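Local coordinates for putative uncharacterized protein (Chaetomium thermophilum var. thermophilum DSM 1495, PDB 5M43) that is the phosphatase domain of Yvh1, a ribosome-linked member of the dual-specificity family that probably removes phosphate from tyrosine and serine or threonine residues of proteins, at residues 6-14 with 111-122; 134-143 with 160-168. All blocks are in the same frame, centred on the assembly; numbering follows the deposited sequence.

Contact 1: 6-14 with 111-122; sequences IKGDDELFV and VTAIIAYLLWKY
Asp10 reaches across to the C-terminal end of helix 109-121 and meets three side chains there with one carboxylate. Tyr122 donates its hydroxyl proton to it, OH to Asp10 OD2 2.6 Å, on the syn side of the oxygen and 27° out of the carboxylate plane. Asp10 OD2 lies at the edge of the Tyr122 ring, in its plane. The other oxygen takes the salt bridge, Lys121 NZ to Asp10 OD1 3.0 Å, also syn. Lys121 gets there fully extended, with CG anti to the backbone N (chi1 -178°), and lays its CG over the centre of the Tyr122 ring face. Tyr117 OH stands 3.2 Å from Asp10 OD2, at best a weak bond; its ring plane is turned steeply from the carboxylate. Two bonds on separate oxygens fix the rotation of the carboxylate, and the nearby ammonium probably helps keep it ionised. A water joins Asp9 N to Tyr122 OH, its bond to the hydroxyl being weak.

Toward the N-terminal side of the helix the contact turns apolar. Leu12 slides past Tyr117, CD2 to ring CE2 3.8 Å. Ile114 holds its CD1 extended and presses it on Val14, CD1 to Val14 CB 3.4 Å, tighter than usual for two carbons. Ile6 comes at Ile114 tip to tip, CG1 to Ile114 CD1 3.9 Å, while Val14 CG2 rests 4.2 Å from Val111 CG2.

Strand 12-14 is thereby laid against the helix that follows the HCxxGxxR P-loop of this phosphatase family, nearly antiparallel at 153°, with the segment axes 9.6 Å apart. The strand pairs with strands 4-5 and 99-102; Tyr117 also touches Leu82 of helix 71-83, and Ile114 and Leu118 pack on Val146 of helix 135-147.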
loop_
_atom_site.group_PDB
_atom_site.type_symbol
_atom_site.label_atom_id
_atom_site.label_comp_id
_atom_site.label_asym_id
_atom_site.label_seq_id
_atom_site.Cartn_x
_atom_site.Cartn_y
_atom_site.Cartn_z
ATOM N N ILE A 6 6.694 -3.114 6.171
ATOM C CA ILE A 6 7.541 -2.836 5.018
ATOM C C ILE A 6 8.918 -2.320 5.462
ATOM O O ILE A 6 9.033 -1.472 6.359
ATOM C CB ILE A 6 6.813 -1.792 4.138
ATOM C CG1 ILE A 6 5.415 -2.337 3.666
ATOM C CG2 ILE A 6 7.719 -1.403 2.948
ATOM C CD1 ILE A 6 5.537 -3.681 2.827
ATOM N N LYS A 7 9.982 -2.801 4.812
ATOM C CA LYS A 7 11.348 -2.361 5.105
ATOM C C LYS A 7 11.495 -0.847 4.943
ATOM O O LYS A 7 10.920 -0.258 4.006
ATOM C CB LYS A 7 12.313 -3.100 4.166
ATOM C CG LYS A 7 13.770 -2.705 4.302
ATOM C CD LYS A 7 14.638 -3.448 3.281
ATOM C CE LYS A 7 16.111 -3.088 3.547
ATOM N NZ LYS A 7 16.985 -3.809 2.596
ATOM N N GLY A 8 12.170 -0.232 5.910
ATOM C CA GLY A 8 12.405 1.189 5.801
ATOM C C GLY A 8 11.921 1.950 7.007
ATOM O O GLY A 8 11.661 1.394 8.066
ATOM N N ASP A 9 11.834 3.276 6.866
ATOM C CA ASP A 9 11.563 4.093 8.039
ATOM C C ASP A 9 10.080 4.332 8.291
ATOM O O ASP A 9 9.747 4.994 9.265
ATOM C CB ASP A 9 12.285 5.428 7.888
ATOM C CG ASP A 9 13.773 5.250 7.858
ATOM O OD1 ASP A 9 14.252 4.321 8.549
ATOM O OD2 ASP A 9 14.475 6.057 7.198
ATOM N N ASP A 10 9.184 3.848 7.459
ATOM C CA ASP A 10 7.774 4.142 7.637
ATOM C C ASP A 10 7.118 3.025 8.416
ATOM O O ASP A 10 7.342 1.846 8.124
ATOM C CB ASP A 10 7.056 4.241 6.260
ATOM C CG ASP A 10 7.654 5.331 5.365
ATOM O OD1 ASP A 10 7.844 6.472 5.850
ATOM O OD2 ASP A 10 7.993 4.993 4.218
ATOM N N GLU A 11 6.165 3.384 9.264
ATOM C CA GLU A 11 5.415 2.342 9.982
ATOM C C GLU A 11 4.224 1.950 9.116
ATOM O O GLU A 11 3.057 2.298 9.358
ATOM C CB GLU A 11 4.980 2.815 11.362
ATOM C CG GLU A 11 6.178 3.139 12.341
ATOM C CD GLU A 11 7.072 1.885 12.519
ATOM O OE1 GLU A 11 8.299 2.026 12.570
ATOM O OE2 GLU A 11 6.560 0.780 12.567
ATOM N N LEU A 12 4.540 1.130 8.122
ATOM C CA LEU A 12 3.666 0.759 7.024
ATOM C C LEU A 12 3.629 -0.769 7.025
ATOM O O LEU A 12 4.695 -1.407 6.965
ATOM C CB LEU A 12 4.260 1.303 5.735
ATOM C CG LEU A 12 3.516 0.916 4.434
ATOM C CD1 LEU A 12 2.068 1.441 4.529
ATOM C CD2 LEU A 12 4.230 1.554 3.249
ATOM N N PHE A 13 2.408 -1.322 6.980
ATOM C CA PHE A 13 2.196 -2.767 7.091
ATOM C C PHE A 13 1.356 -3.254 5.940
ATOM O O PHE A 13 0.554 -2.508 5.372
ATOM C CB PHE A 13 1.475 -3.116 8.423
ATOM C CG PHE A 13 2.357 -2.929 9.636
ATOM C CD1 PHE A 13 2.649 -1.649 10.159
ATOM C CD2 PHE A 13 2.931 -4.051 10.261
ATOM C CE1 PHE A 13 3.494 -1.477 11.274
ATOM C CE2 PHE A 13 3.788 -3.867 11.395
ATOM C CZ PHE A 13 4.062 -2.620 11.869
ATOM N N VAL A 14 1.496 -4.546 5.636
ATOM C CA VAL A 14 0.731 -5.170 4.541
ATOM C C VAL A 14 0.273 -6.546 5.011
ATOM O O VAL A 14 0.967 -7.248 5.772
ATOM C CB VAL A 14 1.608 -5.287 3.282
ATOM C CG1 VAL A 14 2.768 -6.223 3.476
ATOM C CG2 VAL A 14 0.795 -5.825 2.063
ATOM N N VAL A 111 -0.271 -5.017 -2.285
ATOM C CA VAL A 111 1.129 -4.841 -2.630
ATOM C C VAL A 111 1.253 -3.793 -3.723
ATOM O O VAL A 111 2.216 -3.020 -3.746
ATOM C CB VAL A 111 1.730 -6.202 -3.049
ATOM C CG1 VAL A 111 3.132 -6.104 -3.657
ATOM C CG2 VAL A 111 1.840 -7.107 -1.803
ATOM N N THR A 112 0.330 -3.827 -4.706
ATOM C CA THR A 112 0.359 -2.788 -5.735
ATOM C C THR A 112 0.219 -1.398 -5.134
ATOM O O THR A 112 0.934 -0.452 -5.523
ATOM C CB THR A 112 -0.757 -3.077 -6.749
ATOM O OG1 THR A 112 -0.489 -4.320 -7.404
ATOM C CG2 THR A 112 -0.835 -1.900 -7.805
ATOM N N ALA A 113 -0.697 -1.249 -4.179
ATOM C CA ALA A 113 -0.842 0.054 -3.517
ATOM C C ALA A 113 0.432 0.470 -2.798
ATOM O O ALA A 113 0.819 1.652 -2.867
ATOM C CB ALA A 113 -2.023 -0.016 -2.537
ATOM N N ILE A 114 1.085 -0.471 -2.112
ATOM C CA ILE A 114 2.316 -0.129 -1.382
ATOM C C ILE A 114 3.407 0.242 -2.357
ATOM O O ILE A 114 4.138 1.202 -2.137
ATOM C CB ILE A 114 2.730 -1.302 -0.491
ATOM C CG1 ILE A 114 1.741 -1.291 0.681
ATOM C CG2 ILE A 114 4.250 -1.170 -0.096
ATOM C CD1 ILE A 114 2.006 -2.295 1.701
ATOM N N ILE A 115 3.548 -0.526 -3.449
ATOM C CA ILE A 115 4.565 -0.199 -4.432
ATOM C C ILE A 115 4.315 1.202 -5.000
ATOM O O ILE A 115 5.255 1.970 -5.214
ATOM C CB ILE A 115 4.619 -1.275 -5.525
ATOM C CG1 ILE A 115 5.196 -2.581 -4.929
ATOM C CG2 ILE A 115 5.409 -0.757 -6.750
ATOM C CD1 ILE A 115 5.086 -3.668 -6.010
ATOM N N ALA A 116 3.043 1.536 -5.302
ATOM C CA ALA A 116 2.770 2.875 -5.825
ATOM C C ALA A 116 3.253 3.958 -4.871
ATOM O O ALA A 116 3.783 4.986 -5.309
ATOM C CB ALA A 116 1.270 3.046 -6.073
ATOM N N TYR A 117 3.040 3.744 -3.570
ATOM C CA TYR A 117 3.513 4.700 -2.578
ATOM C C TYR A 117 5.036 4.731 -2.546
ATOM O O TYR A 117 5.638 5.821 -2.517
ATOM C CB TYR A 117 2.906 4.314 -1.230
ATOM C CG TYR A 117 3.622 5.005 -0.070
ATOM C CD1 TYR A 117 3.319 6.279 0.299
ATOM C CD2 TYR A 117 4.599 4.319 0.640
ATOM C CE1 TYR A 117 4.013 6.898 1.359
ATOM C CE2 TYR A 117 5.278 4.882 1.718
ATOM C CZ TYR A 117 4.939 6.172 2.109
ATOM O OH TYR A 117 5.631 6.801 3.130
ATOM N N LEU A 118 5.683 3.541 -2.566
ATOM C CA LEU A 118 7.149 3.514 -2.482
ATOM C C LEU A 118 7.795 4.189 -3.693
ATOM O O LEU A 118 8.809 4.893 -3.565
ATOM C CB LEU A 118 7.672 2.077 -2.368
ATOM C CG LEU A 118 7.301 1.279 -1.115
ATOM C CD1 LEU A 118 7.814 -0.167 -1.288
ATOM C CD2 LEU A 118 8.048 1.969 0.073
ATOM N N LEU A 119 7.253 3.955 -4.901
ATOM C CA LEU A 119 7.785 4.605 -6.099
ATOM C C LEU A 119 7.611 6.119 -6.040
ATOM O O LEU A 119 8.465 6.887 -6.506
ATOM C CB LEU A 119 7.046 4.078 -7.355
ATOM C CG LEU A 119 7.341 2.592 -7.605
ATOM C CD1 LEU A 119 6.397 2.151 -8.778
ATOM C CD2 LEU A 119 8.789 2.388 -7.993
ATOM N N TRP A 120 6.502 6.555 -5.451
ATOM C CA TRP A 120 6.213 7.990 -5.354
ATOM C C TRP A 120 7.090 8.656 -4.300
ATOM O O TRP A 120 7.552 9.793 -4.488
ATOM C CB TRP A 120 4.732 8.151 -4.988
ATOM C CG TRP A 120 4.385 9.537 -4.602
ATOM C CD1 TRP A 120 4.114 10.587 -5.449
ATOM C CD2 TRP A 120 4.268 10.058 -3.251
ATOM N NE1 TRP A 120 3.887 11.751 -4.707
ATOM C CE2 TRP A 120 3.950 11.429 -3.358
ATOM C CE3 TRP A 120 4.401 9.498 -1.970
ATOM C CZ2 TRP A 120 3.740 12.229 -2.238
ATOM C CZ3 TRP A 120 4.204 10.311 -0.858
ATOM C CH2 TRP A 120 3.910 11.677 -0.994
ATOM N N LYS A 121 7.297 7.970 -3.199
ATOM C CA LYS A 121 8.050 8.582 -2.088
ATOM C C LYS A 121 9.562 8.432 -2.236
ATOM O O LYS A 121 10.308 9.371 -1.902
ATOM C CB LYS A 121 7.578 8.020 -0.760
ATOM C CG LYS A 121 8.360 8.717 0.425
ATOM C CD LYS A 121 7.690 8.398 1.639
ATOM C CE LYS A 121 8.410 9.188 2.773
ATOM N NZ LYS A 121 7.811 8.862 4.111
ATOM N N TYR A 122 10.040 7.303 -2.763
ATOM C CA TYR A 122 11.475 7.018 -2.862
ATOM C C TYR A 122 11.941 6.696 -4.289
ATOM O O TYR A 122 12.589 5.664 -4.538
ATOM C CB TYR A 122 11.835 5.881 -1.922
ATOM C CG TYR A 122 11.358 6.025 -0.506
ATOM C CD1 TYR A 122 10.258 5.296 -0.059
ATOM C CD2 TYR A 122 12.014 6.866 0.385
ATOM C CE1 TYR A 122 9.811 5.389 1.259
ATOM C CE2 TYR A 122 11.575 6.968 1.693
ATOM C CZ TYR A 122 10.475 6.235 2.119
ATOM O OH TYR A 122 10.094 6.345 3.442
HETATM O O HOH W 1 12.254 4.487 4.374
#

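Contact 2: 134-143 with 160-168; sequences SAKEAVSRAL and MRQLEMWWD
This is a helix-helix crossing in the all-helical part of the phosphatase domain, where the start of helix 135-147 lies across helix 157-168 at a steep 111°, axes 8.7 Å apart. The small Ala135 allows the close approach: its CA comes to 4.9 Å from Glu164 CA, with Ala135 CB 3.7 Å from Glu164 CB. Ala138 sets its methyl over one face of the Trp167 indole as a CH-pi contact, CB to the six-membered ring centroid 3.7 Å and 16° off the normal. Trp167 CD1 meanwhile touches Ala135 CA. Shrinking Trp167 to an alanine would probably open a gap beside Ala135 and leave the Ala138 methyl without its aromatic face.

Farther along, Val139 fits against Leu163 and Met160; its CG1 lies 3.9 Å from Met160 CE. Met160, bent at chi2 and chi3, folds back and brings this methyl against Leu143 CD2 as well. On the outer side, the extended Glu164 runs beside Lys136, OE1 to Lys136 CB 3.5 Å, without their charges meeting. A water links Ala135 N to Asp168 OD1, and Ser134 N-caps its helix, OG accepting from Glu137 N.

Helix 109-121 backs the pair, and Trp166 carries helix 157-168 onto helix 71-83, where it touches Leu71, Pro72 and Val75.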
loop_
_atom_site.group_PDB
_atom_site.type_symbol
_atom_site.label_atom_id
_atom_site.label_comp_id
_atom_site.label_asym_id
_atom_site.label_seq_id
_atom_site.Cartn_x
_atom_site.Cartn_y
_atom_site.Cartn_z
ATOM N N SER A 134 14.479 1.560 -16.640
ATOM C CA SER A 134 13.170 1.398 -17.259
ATOM C C SER A 134 12.090 1.368 -16.177
ATOM O O SER A 134 12.363 1.098 -15.007
ATOM C CB SER A 134 13.119 0.105 -18.083
ATOM O OG SER A 134 13.249 -1.017 -17.213
ATOM N N ALA A 135 10.851 1.659 -16.579
ATOM C CA ALA A 135 9.757 1.505 -15.618
ATOM C C ALA A 135 9.669 0.077 -15.102
ATOM O O ALA A 135 9.398 -0.144 -13.925
ATOM C CB ALA A 135 8.433 1.914 -16.262
ATOM N N LYS A 136 9.815 -0.901 -15.992
ATOM C CA LYS A 136 9.761 -2.293 -15.567
ATOM C C LYS A 136 10.814 -2.570 -14.508
ATOM O O LYS A 136 10.531 -3.212 -13.473
ATOM C CB LYS A 136 9.954 -3.193 -16.792
ATOM C CG LYS A 136 9.826 -4.663 -16.417
ATOM C CD LYS A 136 10.242 -5.537 -17.582
ATOM C CE LYS A 136 9.017 -6.130 -18.262
ATOM N NZ LYS A 136 8.835 -7.537 -17.694
ATOM N N GLU A 137 12.024 -2.029 -14.693
ATOM C CA GLU A 137 13.068 -2.271 -13.690
ATOM C C GLU A 137 12.762 -1.548 -12.383
ATOM O O GLU A 137 12.941 -2.115 -11.300
ATOM C CB GLU A 137 14.449 -1.877 -14.209
ATOM C CG GLU A 137 15.447 -1.646 -13.047
ATOM C CD GLU A 137 16.918 -1.859 -13.408
ATOM O OE1 GLU A 137 17.247 -1.939 -14.623
ATOM O OE2 GLU A 137 17.755 -1.857 -12.467
ATOM N N ALA A 138 12.227 -0.324 -12.450
ATOM C CA ALA A 138 11.928 0.392 -11.206
ATOM C C ALA A 138 10.860 -0.341 -10.407
ATOM O O ALA A 138 10.972 -0.526 -9.184
ATOM C CB ALA A 138 11.505 1.831 -11.551
ATOM N N VAL A 139 9.808 -0.790 -11.100
ATOM C CA VAL A 139 8.727 -1.490 -10.424
ATOM C C VAL A 139 9.253 -2.786 -9.825
ATOM O O VAL A 139 8.854 -3.199 -8.726
ATOM C CB VAL A 139 7.584 -1.737 -11.434
ATOM C CG1 VAL A 139 6.507 -2.667 -10.866
ATOM C CG2 VAL A 139 6.955 -0.402 -11.813
ATOM N N SER A 140 10.109 -3.476 -10.581
ATOM C CA SER A 140 10.658 -4.750 -10.102
ATOM C C SER A 140 11.475 -4.543 -8.833
ATOM O O SER A 140 11.432 -5.355 -7.884
ATOM C CB SER A 140 11.522 -5.372 -11.197
ATOM O OG SER A 140 12.184 -6.526 -10.633
ATOM N N ARG A 141 12.247 -3.471 -8.803
ATOM C CA ARG A 141 13.035 -3.218 -7.611
ATOM C C ARG A 141 12.144 -2.911 -6.413
ATOM O O ARG A 141 12.471 -3.300 -5.278
ATOM C CB ARG A 141 14.033 -2.088 -7.884
ATOM C CG ARG A 141 15.116 -2.561 -8.852
ATOM C CD ARG A 141 15.940 -1.439 -9.459
ATOM N NE ARG A 141 16.559 -0.636 -8.414
ATOM C CZ ARG A 141 17.542 0.231 -8.633
ATOM N NH1 ARG A 141 18.047 0.928 -7.615
ATOM N NH2 ARG A 141 18.025 0.386 -9.859
ATOM N N ALA A 142 11.028 -2.193 -6.625
ATOM C CA ALA A 142 10.105 -1.921 -5.519
ATOM C C ALA A 142 9.406 -3.205 -5.076
ATOM O O ALA A 142 9.228 -3.429 -3.868
ATOM C CB ALA A 142 9.065 -0.856 -5.917
ATOM N N LEU A 143 9.061 -4.076 -6.025
ATOM C CA LEU A 143 8.481 -5.362 -5.644
ATOM C C LEU A 143 9.469 -6.185 -4.822
ATOM O O LEU A 143 9.081 -6.820 -3.831
ATOM C CB LEU A 143 7.996 -6.113 -6.905
ATOM C CG LEU A 143 7.656 -7.594 -6.686
ATOM C CD1 LEU A 143 6.486 -7.691 -5.731
ATOM C CD2 LEU A 143 7.224 -8.206 -8.011
ATOM N N MET A 160 1.029 -4.985 -12.636
ATOM C CA MET A 160 2.433 -4.658 -12.915
ATOM C C MET A 160 2.531 -3.654 -14.053
ATOM O O MET A 160 3.293 -2.681 -13.953
ATOM C CB MET A 160 3.231 -5.927 -13.253
ATOM C CG MET A 160 3.339 -6.850 -12.024
ATOM S SD MET A 160 4.334 -6.225 -10.666
ATOM C CE MET A 160 5.944 -6.453 -11.377
ATOM N N ARG A 161 1.760 -3.869 -15.126
ATOM C CA ARG A 161 1.748 -2.914 -16.240
ATOM C C ARG A 161 1.312 -1.531 -15.774
ATOM O O ARG A 161 1.868 -0.515 -16.215
ATOM C CB ARG A 161 0.823 -3.389 -17.383
ATOM C CG ARG A 161 1.372 -4.627 -18.036
ATOM C CD ARG A 161 0.545 -5.090 -19.279
ATOM N NE ARG A 161 -0.889 -5.327 -19.052
ATOM C CZ ARG A 161 -1.419 -6.552 -18.861
ATOM N NH1 ARG A 161 -2.744 -6.713 -18.710
ATOM N NH2 ARG A 161 -0.631 -7.629 -18.795
ATOM N N GLN A 162 0.280 -1.458 -14.930
ATOM C CA GLN A 162 -0.216 -0.154 -14.489
ATOM C C GLN A 162 0.772 0.541 -13.582
ATOM O O GLN A 162 0.809 1.759 -13.560
ATOM C CB GLN A 162 -1.572 -0.314 -13.793
ATOM C CG GLN A 162 -2.634 -0.868 -14.786
ATOM C CD GLN A 162 -3.965 -1.205 -14.190
ATOM O OE1 GLN A 162 -4.442 -2.354 -14.331
ATOM N NE2 GLN A 162 -4.646 -0.227 -13.678
ATOM N N LEU A 163 1.517 -0.220 -12.779
ATOM C CA LEU A 163 2.579 0.409 -11.981
ATOM C C LEU A 163 3.664 0.995 -12.866
ATOM O O LEU A 163 4.261 2.027 -12.526
ATOM C CB LEU A 163 3.192 -0.614 -11.016
ATOM C CG LEU A 163 2.250 -0.946 -9.861
ATOM C CD1 LEU A 163 2.830 -2.187 -9.127
ATOM C CD2 LEU A 163 2.097 0.221 -8.873
ATOM N N GLU A 164 3.947 0.349 -14.006
ATOM C CA GLU A 164 4.893 0.939 -14.947
ATOM C C GLU A 164 4.319 2.219 -15.521
ATOM O O GLU A 164 5.040 3.224 -15.648
ATOM C CB GLU A 164 5.246 -0.052 -16.070
ATOM C CG GLU A 164 6.097 -1.256 -15.605
ATOM C CD GLU A 164 6.136 -2.379 -16.653
ATOM O OE1 GLU A 164 6.528 -3.502 -16.273
ATOM O OE2 GLU A 164 5.748 -2.138 -17.805
ATOM N N MET A 165 3.013 2.222 -15.827
ATOM C CA MET A 165 2.375 3.484 -16.255
ATOM C C MET A 165 2.502 4.561 -15.186
ATOM O O MET A 165 2.832 5.713 -15.485
ATOM C CB MET A 165 0.886 3.268 -16.559
ATOM C CG MET A 165 0.598 2.100 -17.418
ATOM S SD MET A 165 -1.123 2.060 -17.970
ATOM C CE MET A 165 -2.177 1.388 -16.822
ATOM N N TRP A 166 2.208 4.201 -13.938
ATOM C CA TRP A 166 2.335 5.134 -12.801
ATOM C C TRP A 166 3.715 5.792 -12.752
ATOM O O TRP A 166 3.839 7.034 -12.695
ATOM C CB TRP A 166 2.046 4.319 -11.542
ATOM C CG TRP A 166 2.173 5.066 -10.214
ATOM C CD1 TRP A 166 3.018 4.766 -9.170
ATOM C CD2 TRP A 166 1.388 6.195 -9.798
ATOM N NE1 TRP A 166 2.815 5.662 -8.142
ATOM C CE2 TRP A 166 1.806 6.517 -8.476
ATOM C CE3 TRP A 166 0.349 6.933 -10.401
ATOM C CZ2 TRP A 166 1.247 7.548 -7.755
ATOM C CZ3 TRP A 166 -0.216 7.955 -9.686
ATOM C CH2 TRP A 166 0.243 8.254 -8.360
ATOM N N TRP A 167 4.764 4.980 -12.840
ATOM C CA TRP A 167 6.144 5.496 -12.867
ATOM C C TRP A 167 6.371 6.422 -14.050
ATOM O O TRP A 167 6.924 7.534 -13.923
ATOM C CB TRP A 167 7.113 4.316 -12.958
ATOM C CG TRP A 167 8.590 4.679 -13.007
ATOM C CD1 TRP A 167 9.396 4.707 -14.097
ATOM C CD2 TRP A 167 9.430 4.995 -11.879
ATOM N NE1 TRP A 167 10.680 5.022 -13.741
ATOM C CE2 TRP A 167 10.737 5.187 -12.379
ATOM C CE3 TRP A 167 9.199 5.152 -10.510
ATOM C CZ2 TRP A 167 11.815 5.549 -11.543
ATOM C CZ3 TRP A 167 10.273 5.449 -9.682
ATOM C CH2 TRP A 167 11.556 5.691 -10.217
ATOM N N ASP A 168 6.004 5.962 -15.247
ATOM C CA ASP A 168 6.241 6.774 -16.430
ATOM C C ASP A 168 5.417 8.077 -16.459
ATOM O O ASP A 168 5.801 9.015 -17.167
ATOM C CB ASP A 168 5.957 5.956 -17.704
ATOM C CG ASP A 168 7.098 4.988 -18.090
ATOM O OD1 ASP A 168 8.234 5.160 -17.585
ATOM O OD2 ASP A 168 6.844 4.071 -18.917
HETATM O O HOH W 2 10.265 3.438 -18.753
#

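Helix 109-121 joins the two contacts, whose centres lie about 14 Å apart. One side of it faces the sheet in contact 1; Thr112, Ile115, Ala116 and Leu119 meet the helices of contact 2. Trp166 NE1 probably hydrogen-bonds Ala116 O at 3.1 Å, while Ile115 CG2 packs on Ala142 CB at 3.8 Å and Leu119 CD2 on Trp167 CE3 at 3.8 Å. Contact 1 is about 6 Å from the chain centre and contact 2 about 15 Å. In this family the phosphate-binding P-loop that carries the catalytic cysteine leads into the start of this helix. The nitrate near Tyr122 and the glycerol near Trp167 probably came from the crystallisation liquor.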